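Local coordinates for protein binary enterotoxin of Clostridium perfringens component a (Clostridium perfringens, PDB 5WTZ) that catalyses the ADP-ribosylation of actin with NAD+ as the donor, acting as the enzymatic component of a two-part iota-like enterotoxin, at residues A62-E67 and L346-S351; S56-F61 and E400-S405; I295-R300 and I341-L346; S50-Y55 and E70-D75. All blocks are in the same frame, centred on the assembly; numbering follows the deposited sequence.

Overall arrangement
Interaction 3 is fully buried beside NAD and joins two sheets of the C-terminal ADP-ribosyltransferase unit by backbone pairing, a threonine pair and an arginine that also grips the dinucleotide. Interactions 1 and 2 are partly buried and link the N-terminal unit to that C-terminal one: the first sets loop against loop through a backbone bond and an asparagine amide on an aspartate carboxylate, the second lays the end of helix 36-61 on strand 391-403 by ring packing, a salt bridge and waters. R300 ties these three together, since its NH2 meets both F61 O and S347 O. Interaction 4, away from the NAD site, packs an earlier part of helix 36-61 on helix 70-83, mainly by a tyrosine ring against a leucine.

Interaction 1 (A62-E67 and L346-S351); sequences ALDNYE and LSNNIS
N348 meets D64 at the solvent-facing side of the junction between two loops. Its ND2 donates to D64 OD1 over 3.1 Å in a nearly straight bond (169°), with the acceptor lying in the amide plane. Seen from D64 the approach is different: the nitrogen comes from above the carboxylate plane, and the two flat groups stand 79° apart. N348 OD1 is bound in turn by ND2 of N218, so both ends of this amide are held.

At N349 the contact moves to the backbone, where N349 N donates to A62 O at 2.9 Å. The A62-E67 segment belongs to the connection between helix 36-61 and helix 70-83 and folds as a type I beta turn from L63 to Y66, closed by Y66 N to L63 O; here the N-terminal ADP-ribosyltransferase unit touches the C-terminal one. With CG roughly anti to its own N (chi1 -156°), the N349 side chain lies against L63, CB being 3.6 Å from L63 CD2. Its OD1 accepts from the next backbone nitrogen, I350 N, at 2.8 Å, and its ND2 binds A354 O, which fixes the rotation of the amide.

I350 turns its side chain away from the turn and touches NAD. S351 ends the contact, its N lying 4.0 Å from L63 CD2.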
# COMPACT_ATOMS: atom_id res chain seq x y z
N ALA A 62 -4.43 -6.50 -11.44
CA ALA A 62 -4.72 -6.99 -12.78
C ALA A 62 -5.87 -6.25 -13.47
O ALA A 62 -6.64 -5.49 -12.84
CB ALA A 62 -5.05 -8.47 -12.73
N LEU A 63 -6.00 -6.50 -14.77
CA LEU A 63 -7.14 -6.04 -15.53
C LEU A 63 -8.39 -6.75 -15.04
O LEU A 63 -8.31 -7.79 -14.39
CB LEU A 63 -6.95 -6.29 -17.02
CG LEU A 63 -5.87 -5.46 -17.71
CD1 LEU A 63 -5.46 -6.13 -19.01
CD2 LEU A 63 -6.41 -4.06 -17.97
N ASP A 64 -9.55 -6.19 -15.38
CA ASP A 64 -10.83 -6.65 -14.83
C ASP A 64 -11.19 -8.10 -15.11
O ASP A 64 -11.73 -8.77 -14.24
CB ASP A 64 -11.96 -5.75 -15.33
CG ASP A 64 -11.90 -4.36 -14.72
OD1 ASP A 64 -10.83 -3.99 -14.18
OD2 ASP A 64 -12.93 -3.65 -14.76
N ASN A 65 -10.91 -8.59 -16.31
CA ASN A 65 -11.30 -9.96 -16.65
C ASN A 65 -10.11 -10.88 -16.73
O ASN A 65 -10.08 -11.85 -17.47
CB ASN A 65 -12.11 -10.00 -17.94
CG ASN A 65 -13.43 -9.28 -17.82
OD1 ASN A 65 -13.84 -8.54 -18.71
ND2 ASN A 65 -14.07 -9.43 -16.66
N TYR A 66 -9.10 -10.53 -15.94
CA TYR A 66 -8.03 -11.42 -15.57
C TYR A 66 -8.61 -12.49 -14.65
O TYR A 66 -9.09 -12.17 -13.56
CB TYR A 66 -6.94 -10.62 -14.87
CG TYR A 66 -5.83 -11.37 -14.20
CD1 TYR A 66 -4.64 -11.62 -14.86
CD2 TYR A 66 -5.93 -11.75 -12.86
CE1 TYR A 66 -3.60 -12.28 -14.23
CE2 TYR A 66 -4.89 -12.40 -12.22
CZ TYR A 66 -3.73 -12.66 -12.91
OH TYR A 66 -2.69 -13.31 -12.29
N GLU A 67 -8.60 -13.75 -15.09
CA GLU A 67 -9.22 -14.78 -14.26
C GLU A 67 -8.19 -15.51 -13.40
O GLU A 67 -8.55 -16.14 -12.41
CB GLU A 67 -10.00 -15.79 -15.10
CG GLU A 67 -11.29 -16.22 -14.40
CD GLU A 67 -11.93 -17.44 -15.02
OE1 GLU A 67 -11.53 -17.83 -16.14
OE2 GLU A 67 -12.84 -18.02 -14.38
N LEU A 346 -9.59 2.53 -7.40
CA LEU A 346 -9.47 1.08 -7.52
C LEU A 346 -8.05 0.71 -7.92
O LEU A 346 -7.40 1.46 -8.64
CB LEU A 346 -10.44 0.51 -8.55
CG LEU A 346 -11.94 0.81 -8.40
CD1 LEU A 346 -12.73 0.09 -9.47
CD2 LEU A 346 -12.46 0.45 -7.00
N SER A 347 -7.59 -0.44 -7.45
CA SER A 347 -6.27 -0.94 -7.80
C SER A 347 -6.29 -1.64 -9.17
O SER A 347 -5.22 -1.90 -9.74
CB SER A 347 -5.73 -1.91 -6.72
OG SER A 347 -6.65 -2.96 -6.45
N ASN A 348 -7.49 -1.91 -9.69
CA ASN A 348 -7.68 -2.51 -11.03
C ASN A 348 -6.84 -1.83 -12.10
O ASN A 348 -6.75 -0.61 -12.12
CB ASN A 348 -9.15 -2.45 -11.50
CG ASN A 348 -10.13 -3.11 -10.54
OD1 ASN A 348 -10.06 -2.91 -9.33
ND2 ASN A 348 -11.05 -3.90 -11.09
N ASN A 349 -6.25 -2.61 -13.01
CA ASN A 349 -5.61 -2.01 -14.18
C ASN A 349 -6.67 -1.36 -15.08
O ASN A 349 -7.84 -1.73 -15.02
CB ASN A 349 -4.82 -3.06 -14.95
CG ASN A 349 -3.71 -2.45 -15.80
OD1 ASN A 349 -3.60 -1.22 -15.93
ND2 ASN A 349 -2.87 -3.31 -16.39
N ILE A 350 -6.26 -0.39 -15.88
CA ILE A 350 -7.16 0.30 -16.81
C ILE A 350 -6.76 -0.03 -18.24
O ILE A 350 -5.57 0.08 -18.58
CB ILE A 350 -7.14 1.82 -16.59
CG1 ILE A 350 -7.62 2.18 -15.18
CG2 ILE A 350 -7.98 2.52 -17.65
CD1 ILE A 350 -7.30 3.62 -14.76
N SER A 351 -7.72 -0.45 -19.06
CA SER A 351 -7.45 -0.94 -20.42
C SER A 351 -6.60 0.01 -21.24
O SER A 351 -5.65 -0.43 -21.90
CB SER A 351 -8.76 -1.20 -21.16
OG SER A 351 -9.36 -2.40 -20.71

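Interaction 2 (S56-F61 and E400-S405); sequences SIKKKF and EYYDES
K58 carries the ionic part of the contact. Its NZ is gripped by two oxygens of the 400-405 segment: it donates to the backbone O of Y402 at 2.7 Å, in the carbonyl plane, and forms a salt bridge with E404 OE1 at 2.8 Å. The carboxylate is met on its anti side, somewhat out of plane. An extended chain that bends only at its last torsion (chi4 -68°) turns the ammonium group to both acceptors. E404 OE2 is hydrogen-bonded to Y66 OH, so the glutamate is held from both oxygens.

Apolar packing centres on the Y401 ring. I57 CG2 sits over one face as a CH-pi contact, 4.2 Å from the ring centroid. K58 passes obliquely along the ring, CA lying 3.8 Å from CE2, while F61 CB approaches the hydroxyl end, 3.5 Å from Y401 OH.

Two waters serve that hydroxyl. One donates to K58 O; the other, 2.7 Å from Y401 OH, donates to F61 O and D403 OD2. The waters thus bridge K58 O and F61 O to the tyrosine; F61 O also accepts from R300 NH2.

Helix 36-61 crosses strand 391-403 at 65° between their local directions. I57 and F61 also rest on I415 of the adjoining strand 411-420, F61 and Y401 meet I359 of strand 358-364, and L76 of helix 70-83 packs on S56 and K59.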
# COMPACT_ATOMS: atom_id res chain seq x y z
N SER A 56 -1.70 -12.40 -4.46
CA SER A 56 -2.66 -11.38 -4.03
C SER A 56 -2.35 -10.04 -4.69
O SER A 56 -3.25 -9.29 -5.04
CB SER A 56 -2.67 -11.23 -2.51
OG SER A 56 -1.52 -10.52 -2.07
N ILE A 57 -1.06 -9.78 -4.88
CA ILE A 57 -0.61 -8.55 -5.53
C ILE A 57 -0.94 -8.54 -7.03
O ILE A 57 -1.54 -7.57 -7.53
CB ILE A 57 0.90 -8.36 -5.31
CG1 ILE A 57 1.14 -8.07 -3.82
CG2 ILE A 57 1.43 -7.24 -6.19
CD1 ILE A 57 2.61 -7.93 -3.42
N LYS A 58 -0.55 -9.61 -7.73
CA LYS A 58 -0.91 -9.82 -9.14
C LYS A 58 -2.39 -9.59 -9.36
O LYS A 58 -2.80 -8.85 -10.27
CB LYS A 58 -0.57 -11.25 -9.59
CG LYS A 58 0.91 -11.57 -9.75
CD LYS A 58 1.08 -13.07 -10.01
CE LYS A 58 2.54 -13.44 -10.20
NZ LYS A 58 3.08 -12.86 -11.46
N LYS A 59 -3.21 -10.23 -8.53
CA LYS A 59 -4.64 -10.26 -8.74
C LYS A 59 -5.26 -8.88 -8.56
O LYS A 59 -6.08 -8.45 -9.37
CB LYS A 59 -5.30 -11.26 -7.78
CG LYS A 59 -6.79 -11.43 -8.02
CD LYS A 59 -7.43 -12.19 -6.86
CE LYS A 59 -8.95 -12.32 -7.04
NZ LYS A 59 -9.30 -12.92 -8.35
N LYS A 60 -4.88 -8.18 -7.50
CA LYS A 60 -5.55 -6.93 -7.20
C LYS A 60 -5.14 -5.81 -8.16
O LYS A 60 -5.89 -4.86 -8.35
CB LYS A 60 -5.29 -6.51 -5.75
CG LYS A 60 -3.88 -6.14 -5.38
CD LYS A 60 -3.82 -6.09 -3.85
CE LYS A 60 -2.60 -5.38 -3.32
NZ LYS A 60 -2.60 -5.51 -1.82
N PHE A 61 -3.97 -5.94 -8.79
CA PHE A 61 -3.56 -4.92 -9.77
C PHE A 61 -3.88 -5.30 -11.22
O PHE A 61 -3.63 -4.52 -12.14
CB PHE A 61 -2.07 -4.64 -9.63
CG PHE A 61 -1.72 -3.86 -8.40
CD1 PHE A 61 -2.10 -2.53 -8.28
CD2 PHE A 61 -1.02 -4.46 -7.36
CE1 PHE A 61 -1.79 -1.80 -7.14
CE2 PHE A 61 -0.70 -3.72 -6.21
CZ PHE A 61 -1.09 -2.39 -6.11
N GLU A 400 8.48 -4.17 -6.62
CA GLU A 400 8.32 -4.78 -7.94
C GLU A 400 7.37 -5.98 -7.90
O GLU A 400 7.33 -6.72 -6.91
CB GLU A 400 9.68 -5.20 -8.49
CG GLU A 400 10.41 -6.19 -7.59
CD GLU A 400 11.75 -6.63 -8.16
OE1 GLU A 400 11.75 -7.20 -9.27
OE2 GLU A 400 12.78 -6.40 -7.49
N TYR A 401 6.58 -6.16 -8.95
CA TYR A 401 5.96 -7.46 -9.17
C TYR A 401 5.91 -7.73 -10.66
O TYR A 401 6.10 -6.82 -11.46
CB TYR A 401 4.56 -7.54 -8.55
CG TYR A 401 3.43 -7.10 -9.45
CD1 TYR A 401 3.15 -5.75 -9.62
CD2 TYR A 401 2.63 -8.03 -10.13
CE1 TYR A 401 2.10 -5.33 -10.44
CE2 TYR A 401 1.58 -7.62 -10.96
CZ TYR A 401 1.33 -6.26 -11.10
OH TYR A 401 0.31 -5.83 -11.92
N TYR A 402 5.68 -8.97 -11.02
CA TYR A 402 5.68 -9.35 -12.42
C TYR A 402 4.27 -9.50 -12.95
O TYR A 402 3.54 -10.40 -12.54
CB TYR A 402 6.47 -10.64 -12.62
CG TYR A 402 6.55 -11.06 -14.07
CD1 TYR A 402 7.33 -10.34 -14.98
CD2 TYR A 402 5.82 -12.13 -14.54
CE1 TYR A 402 7.39 -10.71 -16.32
CE2 TYR A 402 5.88 -12.52 -15.88
CZ TYR A 402 6.66 -11.80 -16.76
OH TYR A 402 6.71 -12.19 -18.08
N ASP A 403 3.88 -8.59 -13.84
CA ASP A 403 2.61 -8.70 -14.57
C ASP A 403 2.82 -9.65 -15.74
O ASP A 403 3.41 -9.27 -16.75
CB ASP A 403 2.12 -7.34 -15.07
CG ASP A 403 0.72 -7.40 -15.70
OD1 ASP A 403 0.21 -8.51 -15.98
OD2 ASP A 403 0.11 -6.32 -15.91
N GLU A 404 2.31 -10.87 -15.60
CA GLU A 404 2.56 -11.93 -16.56
C GLU A 404 1.58 -11.89 -17.73
O GLU A 404 1.72 -12.64 -18.69
CB GLU A 404 2.48 -13.31 -15.88
CG GLU A 404 1.07 -13.81 -15.55
CD GLU A 404 0.45 -13.14 -14.33
OE1 GLU A 404 1.18 -12.54 -13.51
OE2 GLU A 404 -0.79 -13.23 -14.18
N SER A 405 0.59 -11.02 -17.63
CA SER A 405 -0.48 -10.98 -18.62
C SER A 405 -0.02 -10.37 -19.94
O SER A 405 0.82 -9.45 -19.98
CB SER A 405 -1.69 -10.21 -18.09
OG SER A 405 -1.44 -8.81 -18.04
O HOH W 1 -1.47 -7.83 -12.40
O HOH W 2 -0.85 -4.23 -13.74

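Interaction 3 (I295-R300 and I341-L346); sequences IITYRR and ISTTVL. With NAD (nicotinamide-adenine-dinucleotide), chain B.
R299 reaches S342 through a fully stretched side chain: CG is anti to the backbone N (chi1 -180°) and the chain stays extended to NE, which carries the guanidinium along strand 341-344 to the NAD phosphates. There NH1 donates to S342 O at 2.9 Å, in both the guanidinium plane and the carbonyl plane and on a lone pair, and also to NAD O1N at 2.9 Å. NH2 adds a weak bond to NAD O2A, and a salt bridge from NE to E305 steadies the third nitrogen. On T297, chi1 of -166° brings OG1 to 2.8 Å from T343 OG1, with T344 O a second possible acceptor; T343 OG1 is hydrogen-bonded to V385 O.

The backbones meet at a single antiparallel, hydrogen-bonded pair, T344 N to Y298 O (2.7 Å) and Y298 N to T344 O (2.8 Å). Next to it the Y298 ring presents its edge to V345 O, and its OH is bound by N215. A water spans I296 O and V345 O.

S342-T343-T344 probably corresponds to the STS motif of the arginine-serine-glutamate ADP-ribosyltransferases, with threonine in the last place; R299 and E384 probably supply the other two signature residues. S342 OG is hydrogen-bonded to E384, while S342 O lies 3.4 Å from C4N of the nicotinamide.

Strand 295-301 edges the five-stranded sheet beside strand 358-364, and strand 341-344 edges the three-stranded sheet beside 384-387; helix 220-237 packs on I295, V345 and L346.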
# COMPACT_ATOMS: atom_id res chain seq x y z
N ILE A 295 -7.45 8.42 2.43
CA ILE A 295 -7.84 7.39 1.48
C ILE A 295 -6.60 7.00 0.65
O ILE A 295 -5.68 7.80 0.44
CB ILE A 295 -9.01 7.87 0.56
CG1 ILE A 295 -9.62 6.69 -0.21
CG2 ILE A 295 -8.60 9.03 -0.35
CD1 ILE A 295 -10.98 7.01 -0.88
N ILE A 296 -6.56 5.74 0.25
CA ILE A 296 -5.57 5.27 -0.72
C ILE A 296 -6.15 5.41 -2.13
O ILE A 296 -7.28 5.00 -2.39
CB ILE A 296 -5.17 3.80 -0.46
CG1 ILE A 296 -4.49 3.65 0.92
CG2 ILE A 296 -4.29 3.30 -1.60
CD1 ILE A 296 -3.34 4.66 1.15
N THR A 297 -5.40 6.00 -3.06
CA THR A 297 -5.83 6.04 -4.45
C THR A 297 -4.67 5.64 -5.37
O THR A 297 -3.53 5.55 -4.93
CB THR A 297 -6.39 7.43 -4.84
OG1 THR A 297 -7.09 7.32 -6.08
CG2 THR A 297 -5.27 8.51 -4.91
N TYR A 298 -4.96 5.39 -6.64
CA TYR A 298 -4.01 4.76 -7.57
C TYR A 298 -3.84 5.52 -8.89
O TYR A 298 -4.72 6.24 -9.33
CB TYR A 298 -4.45 3.32 -7.89
CG TYR A 298 -4.60 2.41 -6.68
CD1 TYR A 298 -5.80 2.36 -5.96
CD2 TYR A 298 -3.54 1.62 -6.25
CE1 TYR A 298 -5.94 1.52 -4.85
CE2 TYR A 298 -3.66 0.78 -5.15
CZ TYR A 298 -4.84 0.75 -4.45
OH TYR A 298 -4.95 -0.08 -3.37
N ARG A 299 -2.71 5.30 -9.55
CA ARG A 299 -2.51 5.93 -10.85
C ARG A 299 -1.58 5.07 -11.69
O ARG A 299 -0.54 4.63 -11.21
CB ARG A 299 -1.91 7.35 -10.71
CG ARG A 299 -1.69 8.04 -12.06
CD ARG A 299 -1.20 9.50 -11.90
NE ARG A 299 -0.61 9.91 -13.17
CZ ARG A 299 -1.31 10.21 -14.26
NH1 ARG A 299 -2.65 10.20 -14.22
NH2 ARG A 299 -0.69 10.54 -15.39
N ARG A 300 -2.00 4.80 -12.92
CA ARG A 300 -1.12 4.19 -13.92
C ARG A 300 -0.33 5.32 -14.54
O ARG A 300 -0.88 6.14 -15.28
CB ARG A 300 -1.94 3.40 -14.93
CG ARG A 300 -2.82 2.32 -14.27
CD ARG A 300 -1.96 1.35 -13.45
NE ARG A 300 -2.72 0.42 -12.59
CZ ARG A 300 -2.55 -0.90 -12.61
NH1 ARG A 300 -1.70 -1.46 -13.46
NH2 ARG A 300 -3.25 -1.68 -11.80
N ILE A 341 -3.69 15.77 -11.10
CA ILE A 341 -3.44 14.33 -11.00
C ILE A 341 -4.72 13.50 -11.12
O ILE A 341 -5.57 13.51 -10.21
CB ILE A 341 -2.74 13.94 -9.69
CG1 ILE A 341 -1.65 14.96 -9.34
CG2 ILE A 341 -2.20 12.50 -9.80
CD1 ILE A 341 -0.95 14.65 -8.00
N SER A 342 -4.86 12.82 -12.26
CA SER A 342 -5.93 11.83 -12.46
C SER A 342 -5.59 10.51 -11.75
O SER A 342 -4.64 9.79 -12.10
CB SER A 342 -6.18 11.59 -13.95
OG SER A 342 -7.00 12.62 -14.51
N THR A 343 -6.39 10.19 -10.74
CA THR A 343 -6.20 8.95 -9.98
C THR A 343 -7.48 8.15 -9.96
O THR A 343 -8.56 8.69 -10.18
CB THR A 343 -5.76 9.19 -8.50
OG1 THR A 343 -6.90 9.55 -7.70
CG2 THR A 343 -4.69 10.27 -8.39
N THR A 344 -7.36 6.85 -9.71
CA THR A 344 -8.51 5.99 -9.57
C THR A 344 -8.43 5.28 -8.22
O THR A 344 -7.38 4.77 -7.84
CB THR A 344 -8.60 4.96 -10.74
OG1 THR A 344 -9.69 4.07 -10.52
CG2 THR A 344 -7.32 4.12 -10.86
N VAL A 345 -9.54 5.25 -7.49
CA VAL A 345 -9.51 4.65 -6.17
C VAL A 345 -9.50 3.12 -6.21
O VAL A 345 -9.41 2.48 -5.15
CB VAL A 345 -10.68 5.14 -5.32
CG1 VAL A 345 -10.59 6.66 -5.19
CG2 VAL A 345 -12.02 4.71 -5.93
N LEU A 346 -9.59 2.53 -7.40
CA LEU A 346 -9.47 1.08 -7.52
C LEU A 346 -8.05 0.71 -7.92
O LEU A 346 -7.40 1.46 -8.64
CB LEU A 346 -10.44 0.51 -8.55
CG LEU A 346 -11.94 0.81 -8.40
CD1 LEU A 346 -12.73 0.09 -9.47
CD2 LEU A 346 -12.46 0.45 -7.00
PA NAD B . -2.19 12.72 -18.02
O1A NAD B . -2.46 14.08 -18.62
O2A NAD B . -1.94 12.58 -16.55
O5B NAD B . -0.95 12.03 -18.77
C5B NAD B . -0.70 12.16 -20.18
C4B NAD B . 0.77 11.96 -20.45
O4B NAD B . 1.49 13.02 -19.79
C3B NAD B . 1.29 10.64 -19.89
O3B NAD B . 2.27 10.11 -20.81
C2B NAD B . 1.94 11.04 -18.58
O2B NAD B . 3.02 10.17 -18.21
C1B NAD B . 2.42 12.46 -18.85
N9A NAD B . 2.38 13.24 -17.59
C8A NAD B . 1.31 13.45 -16.80
N7A NAD B . 1.65 14.20 -15.72
C5A NAD B . 2.96 14.45 -15.82
C6A NAD B . 3.97 15.18 -15.02
N6A NAD B . 3.61 15.79 -13.87
N1A NAD B . 5.25 15.19 -15.46
C2A NAD B . 5.61 14.59 -16.61
N3A NAD B . 4.74 13.92 -17.39
C4A NAD B . 3.44 13.81 -17.04
O3 NAD B . -3.46 11.81 -18.40
PN NAD B . -3.61 10.21 -18.35
O1N NAD B . -3.54 9.78 -16.90
O2N NAD B . -2.69 9.61 -19.39
O5D NAD B . -5.12 10.09 -18.90
C5D NAD B . -6.20 10.80 -18.29
C4D NAD B . -7.51 10.21 -18.77
O4D NAD B . -7.72 8.95 -18.14
C3D NAD B . -8.67 11.08 -18.32
O3D NAD B . -9.78 10.81 -19.20
C2D NAD B . -8.98 10.55 -16.94
O2D NAD B . -10.35 10.76 -16.59
C1D NAD B . -8.62 9.06 -17.04
N1N NAD B . -7.97 8.53 -15.83
C2N NAD B . -6.70 8.06 -15.87
C3N NAD B . -6.10 7.55 -14.71
C7N NAD B . -4.69 7.02 -14.72
O7N NAD B . -3.85 7.41 -15.54
N7N NAD B . -4.42 6.08 -13.83
C4N NAD B . -6.80 7.50 -13.51
C5N NAD B . -8.10 7.98 -13.50
C6N NAD B . -8.65 8.49 -14.67
O HOH W 3 -9.14 3.07 -2.56
O HOH W 4 -5.17 1.36 -10.90

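Interaction 4 (S50-Y55 and E70-D75); sequences SEINSY and ETLNED
I52 and L72, with CA atoms 6.5 Å apart, mark where the two helical segments cross at almost a right angle (91°), their axes 10.1 Å apart. This is an orthogonal pair of successive helices in the N-terminal ADP-ribosyltransferase unit: helix 36-61 runs on past Y55, a loop follows, and helix 70-83 packs across it.

L72 carries the apolar contact. Its CB sits over one face of the Y55 ring, offset toward the rim, in a CH-pi contact 3.7 Å from the centroid, and CD1 reaches the inner end of the same ring at 3.6 Å from Y55 CG. The other methyl, CD2, turns to I52 CG1 at 4.0 Å. On the exposed margin the aliphatic part of E51 comes against CD1, and further along the helix L76 extends the apolar packing onto I52 and Y55.

With CG anti to the backbone N (chi1 -178°), the Y55 ring projects from its own helix past L72 to the flank of the second. There OH donates to N73 OD1, an oxygen near the ring plane at its edge, and is itself hydrogen-bonded to I69 N. K59 NZ is a further partner of N73 OD1, while N73 ND2 binds E70 OE2 and E67 O, so the buried amide is tied at both ends. The tyrosine bond is short, 2.7 Å from Y55 OH to N73 OD1, and the hydroxyl stands 42° out of the amide's carbonyl plane.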
# COMPACT_ATOMS: atom_id res chain seq x y z
N SER A 50 4.63 -17.44 0.34
CA SER A 50 5.20 -16.43 -0.56
C SER A 50 4.44 -16.39 -1.89
O SER A 50 4.14 -15.32 -2.42
CB SER A 50 6.69 -16.70 -0.80
OG SER A 50 7.25 -15.64 -1.56
N GLU A 51 4.10 -17.57 -2.40
CA GLU A 51 3.35 -17.67 -3.64
C GLU A 51 1.93 -17.09 -3.51
O GLU A 51 1.47 -16.38 -4.40
CB GLU A 51 3.31 -19.13 -4.07
CG GLU A 51 2.20 -19.51 -5.02
CD GLU A 51 2.37 -20.93 -5.51
OE1 GLU A 51 1.87 -21.87 -4.84
OE2 GLU A 51 3.02 -21.09 -6.56
N ILE A 52 1.26 -17.38 -2.41
CA ILE A 52 -0.06 -16.81 -2.15
C ILE A 52 -0.00 -15.29 -2.02
O ILE A 52 -0.82 -14.56 -2.60
CB ILE A 52 -0.67 -17.43 -0.88
CG1 ILE A 52 -0.95 -18.91 -1.16
CG2 ILE A 52 -1.95 -16.66 -0.45
CD1 ILE A 52 -1.18 -19.75 0.06
N ASN A 53 0.99 -14.81 -1.29
CA ASN A 53 1.07 -13.37 -1.07
C ASN A 53 1.45 -12.63 -2.34
O ASN A 53 0.92 -11.55 -2.61
CB ASN A 53 2.06 -13.06 0.06
CG ASN A 53 1.50 -13.41 1.42
OD1 ASN A 53 0.30 -13.36 1.64
ND2 ASN A 53 2.38 -13.78 2.35
N SER A 54 2.32 -13.22 -3.15
CA SER A 54 2.71 -12.58 -4.39
C SER A 54 1.51 -12.56 -5.34
O SER A 54 1.28 -11.57 -6.03
CB SER A 54 3.90 -13.29 -5.02
OG SER A 54 5.08 -12.94 -4.31
N TYR A 55 0.74 -13.64 -5.33
CA TYR A 55 -0.47 -13.71 -6.15
C TYR A 55 -1.50 -12.65 -5.76
O TYR A 55 -2.13 -12.06 -6.64
CB TYR A 55 -1.10 -15.11 -6.07
CG TYR A 55 -2.33 -15.24 -6.95
CD1 TYR A 55 -2.21 -15.42 -8.32
CD2 TYR A 55 -3.61 -15.15 -6.40
CE1 TYR A 55 -3.34 -15.52 -9.13
CE2 TYR A 55 -4.74 -15.25 -7.20
CZ TYR A 55 -4.59 -15.44 -8.56
OH TYR A 55 -5.71 -15.54 -9.36
N GLU A 70 -7.34 -20.33 -10.32
CA GLU A 70 -8.55 -20.53 -9.53
C GLU A 70 -8.29 -21.01 -8.11
O GLU A 70 -8.98 -20.61 -7.18
CB GLU A 70 -9.50 -21.49 -10.24
CG GLU A 70 -10.54 -20.77 -11.09
CD GLU A 70 -11.26 -19.67 -10.30
OE1 GLU A 70 -11.86 -19.98 -9.25
OE2 GLU A 70 -11.24 -18.50 -10.74
N THR A 71 -7.29 -21.87 -7.96
CA THR A 71 -6.90 -22.40 -6.65
C THR A 71 -6.44 -21.30 -5.71
O THR A 71 -6.79 -21.28 -4.53
CB THR A 71 -5.78 -23.42 -6.81
OG1 THR A 71 -6.21 -24.44 -7.72
CG2 THR A 71 -5.41 -24.03 -5.46
N LEU A 72 -5.65 -20.37 -6.24
CA LEU A 72 -5.11 -19.30 -5.43
C LEU A 72 -6.18 -18.27 -5.09
O LEU A 72 -6.13 -17.63 -4.05
CB LEU A 72 -3.94 -18.65 -6.16
CG LEU A 72 -2.68 -19.51 -6.16
CD1 LEU A 72 -1.52 -18.77 -6.81
CD2 LEU A 72 -2.32 -19.93 -4.73
N ASN A 73 -7.16 -18.15 -5.98
CA ASN A 73 -8.33 -17.33 -5.69
C ASN A 73 -9.05 -17.86 -4.46
O ASN A 73 -9.33 -17.10 -3.53
CB ASN A 73 -9.27 -17.30 -6.90
CG ASN A 73 -8.72 -16.46 -8.03
OD1 ASN A 73 -7.89 -15.58 -7.82
ND2 ASN A 73 -9.18 -16.72 -9.25
N GLU A 74 -9.32 -19.16 -4.44
CA GLU A 74 -9.97 -19.80 -3.29
C GLU A 74 -9.12 -19.65 -2.04
O GLU A 74 -9.63 -19.34 -0.96
CB GLU A 74 -10.25 -21.29 -3.56
CG GLU A 74 -11.03 -21.56 -4.84
CD GLU A 74 -12.34 -20.79 -4.90
OE1 GLU A 74 -13.22 -21.04 -4.04
OE2 GLU A 74 -12.49 -19.94 -5.80
N ASP A 75 -7.82 -19.87 -2.18
CA ASP A 75 -6.90 -19.65 -1.08
C ASP A 75 -7.02 -18.23 -0.51
O ASP A 75 -7.13 -18.06 0.71
CB ASP A 75 -5.47 -19.92 -1.54
CG ASP A 75 -5.25 -21.39 -1.85
OD1 ASP A 75 -5.88 -22.22 -1.18
OD2 ASP A 75 -4.45 -21.71 -2.76